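Local atomic coordinates of similarities with probable monooxygenase (Photorhabdus luminescens, PDB entry 4HB9), a protein that probably acts as an FAD-dependent monooxygenase of the aromatic-ring hydroxylase-like kind, with a likely part in stilbene epoxidation and detoxification. Residues L267-L270 / V271-R274; L282-L285 / V286-D290. One frame throughout, in Å; residues are numbered along the deposited sequence. Where two conformers were deposited one is given.

Interaction 1: L267-L270 / V271-R274; sequences LCDL and VQSR
Four successive backbone bonds of the i to i+4 kind, beginning with Val271 N to Leu267 O and ending with Arg274 N to Leu270 O, join two successive turns of one regular helix. The straightest runs from Gln272 N to Cys268 O at 3.0 Å, with 173° at the hydrogen; the last, at Arg274, is more bent, at 146°. Leu270 O also takes the hydroxyl of Ser273, whose OG lies 2.6 Å from it. That second bond depends on the serine torsion: with chi1 at 78°, OG sits between the backbone N and the carbonyl carbon and turns back toward the preceding turn. A small hydroxyl residue suits this place, since it can satisfy its donor on the helix itself.

The chain of Arg274 bends at chi2, which lays the guanidinium beside Leu270, and Leu270 CD2 stands 4.1 Å above the guanidinium plane, over its centre. Arginine suits this place because the flat face accepts a methyl group while the N-H groups at the rim remain available: NH1 bonds to Ser254 O, and NH2 makes a weak bond of 3.2 Å to Ser273 OG.

This is the C-terminal part of helix 264-274, which packs on the mixed sheet of the fold. Leu267, Leu270 and Val271 all touch Ile186 of strand 179-191, and Val271 also meets Trp246 and Tyr248 of strand 240-251, a setting suited to branched aliphatic residues. Val271 CG2 lies 3.5 Å from Leu267 O. Gln272 extends alongside the preceding turn, its CG 3.5 Å from Cys268 O, and the probable partner of its polar end is Gln287 of helix 280-287.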
loop_
_atom_site.group_PDB
_atom_site.type_symbol
_atom_site.label_atom_id
_atom_site.label_comp_id
_atom_site.label_asym_id
_atom_site.label_seq_id
_atom_site.Cartn_x
_atom_site.Cartn_y
_atom_site.Cartn_z
ATOM N N LEU A 267 -12.318 15.428 -13.136
ATOM C CA LEU A 267 -10.924 15.076 -12.932
ATOM C C LEU A 267 -10.250 14.792 -14.264
ATOM O O LEU A 267 -9.159 15.273 -14.515
ATOM C CB LEU A 267 -10.764 13.891 -11.966
ATOM C CG LEU A 267 -11.163 14.169 -10.518
ATOM C CD1 LEU A 267 -11.273 12.900 -9.703
ATOM C CD2 LEU A 267 -10.157 15.149 -9.879
ATOM N N CYS A 268 -10.924 14.031 -15.128
ATOM C CA CYS A 268 -10.424 13.739 -16.467
ATOM C C CYS A 268 -10.209 15.032 -17.266
ATOM O O CYS A 268 -9.147 15.251 -17.833
ATOM C CB CYS A 268 -11.417 12.818 -17.186
ATOM S SG CYS A 268 -10.732 11.877 -18.563
ATOM N N ASP A 269 -11.235 15.874 -17.308
ATOM C CA ASP A 269 -11.159 17.180 -17.945
ATOM C C ASP A 269 -10.006 18.001 -17.407
ATOM O O ASP A 269 -9.278 18.632 -18.146
ATOM C CB ASP A 269 -12.469 17.953 -17.715
ATOM C CG ASP A 269 -13.595 17.477 -18.617
ATOM O OD1 ASP A 269 -13.284 16.769 -19.610
ATOM O OD2 ASP A 269 -14.781 17.802 -18.322
ATOM N N LEU A 270 -9.840 17.995 -16.104
ATOM C CA LEU A 270 -8.771 18.781 -15.524
ATOM C C LEU A 270 -7.381 18.329 -15.983
ATOM O O LEU A 270 -6.542 19.160 -16.310
ATOM C CB LEU A 270 -8.872 18.767 -14.028
ATOM C CG LEU A 270 -7.873 19.765 -13.450
ATOM C CD1 LEU A 270 -8.542 20.599 -12.372
ATOM C CD2 LEU A 270 -6.664 19.019 -12.967
ATOM N N VAL A 271 -7.131 17.021 -16.013
ATOM C CA VAL A 271 -5.817 16.540 -16.409
ATOM C C VAL A 271 -5.585 16.866 -17.889
ATOM O O VAL A 271 -4.474 17.334 -18.283
ATOM C CB VAL A 271 -5.667 15.041 -16.124
ATOM C CG1 VAL A 271 -4.376 14.494 -16.713
ATOM C CG2 VAL A 271 -5.715 14.794 -14.626
ATOM N N GLN A 272 -6.605 16.670 -18.722
ATOM C CA GLN A 272 -6.465 17.051 -20.125
ATOM C C GLN A 272 -6.166 18.546 -20.272
ATOM O O GLN A 272 -5.360 18.927 -21.116
ATOM C CB GLN A 272 -7.706 16.698 -20.954
ATOM C CG GLN A 272 -7.906 15.210 -21.126
ATOM C CD GLN A 272 -9.157 14.889 -21.936
ATOM O OE1 GLN A 272 -9.236 15.181 -23.118
ATOM N NE2 GLN A 272 -10.128 14.286 -21.293
ATOM N N SER A 273 -6.820 19.386 -19.475
ATOM C CA SER A 273 -6.512 20.835 -19.490
ATOM C C SER A 273 -5.064 21.125 -19.129
ATOM O O SER A 273 -4.454 22.041 -19.701
ATOM C CB SER A 273 -7.442 21.643 -18.589
ATOM O OG SER A 273 -7.074 21.535 -17.209
ATOM N N ARG A 274 -4.497 20.339 -18.215
ATOM C CA ARG A 274 -3.093 20.514 -17.839
ATOM C C ARG A 274 -2.135 20.044 -18.944
ATOM O O ARG A 274 -0.980 20.454 -18.969
ATOM C CB ARG A 274 -2.797 19.778 -16.540
ATOM C CG ARG A 274 -3.580 20.311 -15.346
ATOM C CD ARG A 274 -3.147 21.727 -14.985
ATOM N NE ARG A 274 -3.718 22.193 -13.721
ATOM C CZ ARG A 274 -4.921 22.742 -13.579
ATOM N NH1 ARG A 274 -5.322 23.131 -12.378
ATOM N NH2 ARG A 274 -5.742 22.882 -14.624
#

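Interaction 2: L282-L285 / V286-D290; sequences LHTL and VQQSD
The amide of Gln287 turns one face to His283, whose carbonyl O lies 3.3 Å from Gln287 CD; His283 CB lies over the same face, 3.9 Å from Gln287 NE2. The probable partner of the amide lies on the preceding helix. The imidazole of His283 turns off from Gln287, and its NE2 bonds to Met275 O. Glutamine suits its place because its extended chain (chi2 160°) runs back along the preceding turn and still carries a polar end to helix 264-274.

The backbone bond from Gln287 N to His283 O is short, 2.8 Å. One residue on, Gln288 leaves helical geometry; its N bonds to Thr284 O at 3.0 Å and only weakly to Leu285 O. Ser289 OG donates to Leu285 O at 2.9 Å and is also hydrogen-bonded to Trp246 NE1, so the serine ties a late helical carbonyl to the sheet. Leu282 packs on Leu220 and Ile222, Leu285 on Ile222 and Trp246, and Val286 on Trp246; aliphatic residues suit this buried side. The arrangement is that of a helix C-terminus unwinding into a loop, on a helix packed against the mixed sheet of an aromatic-ring hydroxylase-like flavoprotein.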
loop_
_atom_site.group_PDB
_atom_site.type_symbol
_atom_site.label_atom_id
_atom_site.label_comp_id
_atom_site.label_asym_id
_atom_site.label_seq_id
_atom_site.Cartn_x
_atom_site.Cartn_y
_atom_site.Cartn_z
ATOM N N LEU A 282 -0.853 10.786 -25.017
ATOM C CA LEU A 282 -1.119 11.009 -23.605
ATOM C C LEU A 282 -2.568 11.389 -23.441
ATOM O O LEU A 282 -3.228 10.938 -22.510
ATOM C CB LEU A 282 -0.190 12.083 -23.062
ATOM C CG LEU A 282 1.272 11.687 -23.203
ATOM C CD1 LEU A 282 2.206 12.861 -22.923
ATOM C CD2 LEU A 282 1.610 10.495 -22.324
ATOM N N HIS A 283 -3.096 12.173 -24.376
ATOM C CA HIS A 283 -4.522 12.514 -24.332
ATOM C C HIS A 283 -5.414 11.303 -24.517
ATOM O O HIS A 283 -6.417 11.153 -23.828
ATOM C CB HIS A 283 -4.835 13.602 -25.359
ATOM C CG HIS A 283 -4.306 14.938 -24.954
ATOM N ND1 HIS A 283 -5.038 15.822 -24.191
ATOM C CD2 HIS A 283 -3.080 15.494 -25.105
ATOM C CE1 HIS A 283 -4.315 16.900 -23.955
ATOM N NE2 HIS A 283 -3.120 16.725 -24.494
ATOM N N THR A 284 -5.043 10.460 -25.479
ATOM C CA THR A 284 -5.790 9.228 -25.780
ATOM C C THR A 284 -5.880 8.341 -24.533
ATOM O O THR A 284 -6.948 7.852 -24.171
ATOM C CB THR A 284 -5.085 8.474 -26.923
ATOM O OG1 THR A 284 -4.986 9.341 -28.068
ATOM C CG2 THR A 284 -5.835 7.192 -27.289
ATOM N N LEU A 285 -4.749 8.185 -23.845
ATOM C CA LEU A 285 -4.703 7.408 -22.613
ATOM C C LEU A 285 -5.712 7.939 -21.591
ATOM O O LEU A 285 -6.532 7.196 -21.046
ATOM C CB LEU A 285 -3.274 7.425 -22.048
ATOM C CG LEU A 285 -2.997 6.690 -20.752
ATOM C CD1 LEU A 285 -3.446 5.241 -20.859
ATOM C CD2 LEU A 285 -1.523 6.746 -20.429
ATOM N N VAL A 286 -5.657 9.234 -21.320
ATOM C CA VAL A 286 -6.503 9.801 -20.287
ATOM C C VAL A 286 -7.989 9.741 -20.714
ATOM O O VAL A 286 -8.855 9.347 -19.928
ATOM C CB VAL A 286 -6.046 11.231 -19.911
ATOM C CG1 VAL A 286 -7.030 11.909 -18.975
ATOM C CG2 VAL A 286 -4.664 11.181 -19.292
ATOM N N GLN A 287 -8.267 10.052 -21.984
ATOM C CA GLN A 287 -9.633 9.982 -22.527
ATOM C C GLN A 287 -10.248 8.574 -22.434
ATOM O O GLN A 287 -11.447 8.416 -22.246
ATOM C CB GLN A 287 -9.656 10.488 -23.987
ATOM C CG GLN A 287 -9.434 12.000 -24.145
ATOM C CD GLN A 287 -8.981 12.420 -25.561
ATOM O OE1 GLN A 287 -8.880 11.585 -26.450
ATOM N NE2 GLN A 287 -8.707 13.726 -25.766
ATOM N N GLN A 288 -9.417 7.551 -22.537
ATOM C CA GLN A 288 -9.899 6.170 -22.538
ATOM C C GLN A 288 -9.866 5.533 -21.175
ATOM O O GLN A 288 -10.022 4.313 -21.054
ATOM C CB GLN A 288 -9.069 5.348 -23.525
ATOM C CG GLN A 288 -9.256 5.827 -24.960
ATOM C CD GLN A 288 -10.726 5.822 -25.333
ATOM O OE1 GLN A 288 -11.454 4.880 -24.983
ATOM N NE2 GLN A 288 -11.196 6.896 -25.975
ATOM N N SER A 289 -9.673 6.341 -20.138
ATOM C CA SER A 289 -9.627 5.796 -18.796
ATOM C C SER A 289 -11.025 5.467 -18.246
ATOM O O SER A 289 -12.055 5.941 -18.717
ATOM C CB SER A 289 -8.830 6.724 -17.871
ATOM O OG SER A 289 -7.477 6.745 -18.312
ATOM N N ASP A 290 -11.019 4.614 -17.239
ATOM C CA ASP A 290 -12.198 4.083 -16.588
ATOM C C ASP A 290 -12.834 5.135 -15.681
ATOM O O ASP A 290 -12.246 5.497 -14.670
ATOM C CB ASP A 290 -11.719 2.885 -15.756
ATOM C CG ASP A 290 -12.749 2.366 -14.780
ATOM O OD1 ASP A 290 -13.915 2.838 -14.757
ATOM O OD2 ASP A 290 -12.381 1.437 -14.034
#

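How the interactions relate
Interactions 1 and 2 lie on consecutive helices, 264-274 and 280-287, with centres 10 Å apart, and the two helices touch. Gln272 OE1 and Gln287 NE2, 3.1 Å apart, form a probable hydrogen bond between them, while Gln272 CG packs on Val286 CG1 at 4.0 Å. The CE1 of His283 also reaches to 3.6 Å from Gln272 O. Both helices rest on strand 240-251, which serves as their shared floor through Trp246. Neither contact belongs to the flavin pocket: the side chains of Leu267 and Ser289 lie about 13 and 14 Å from the bound FAD.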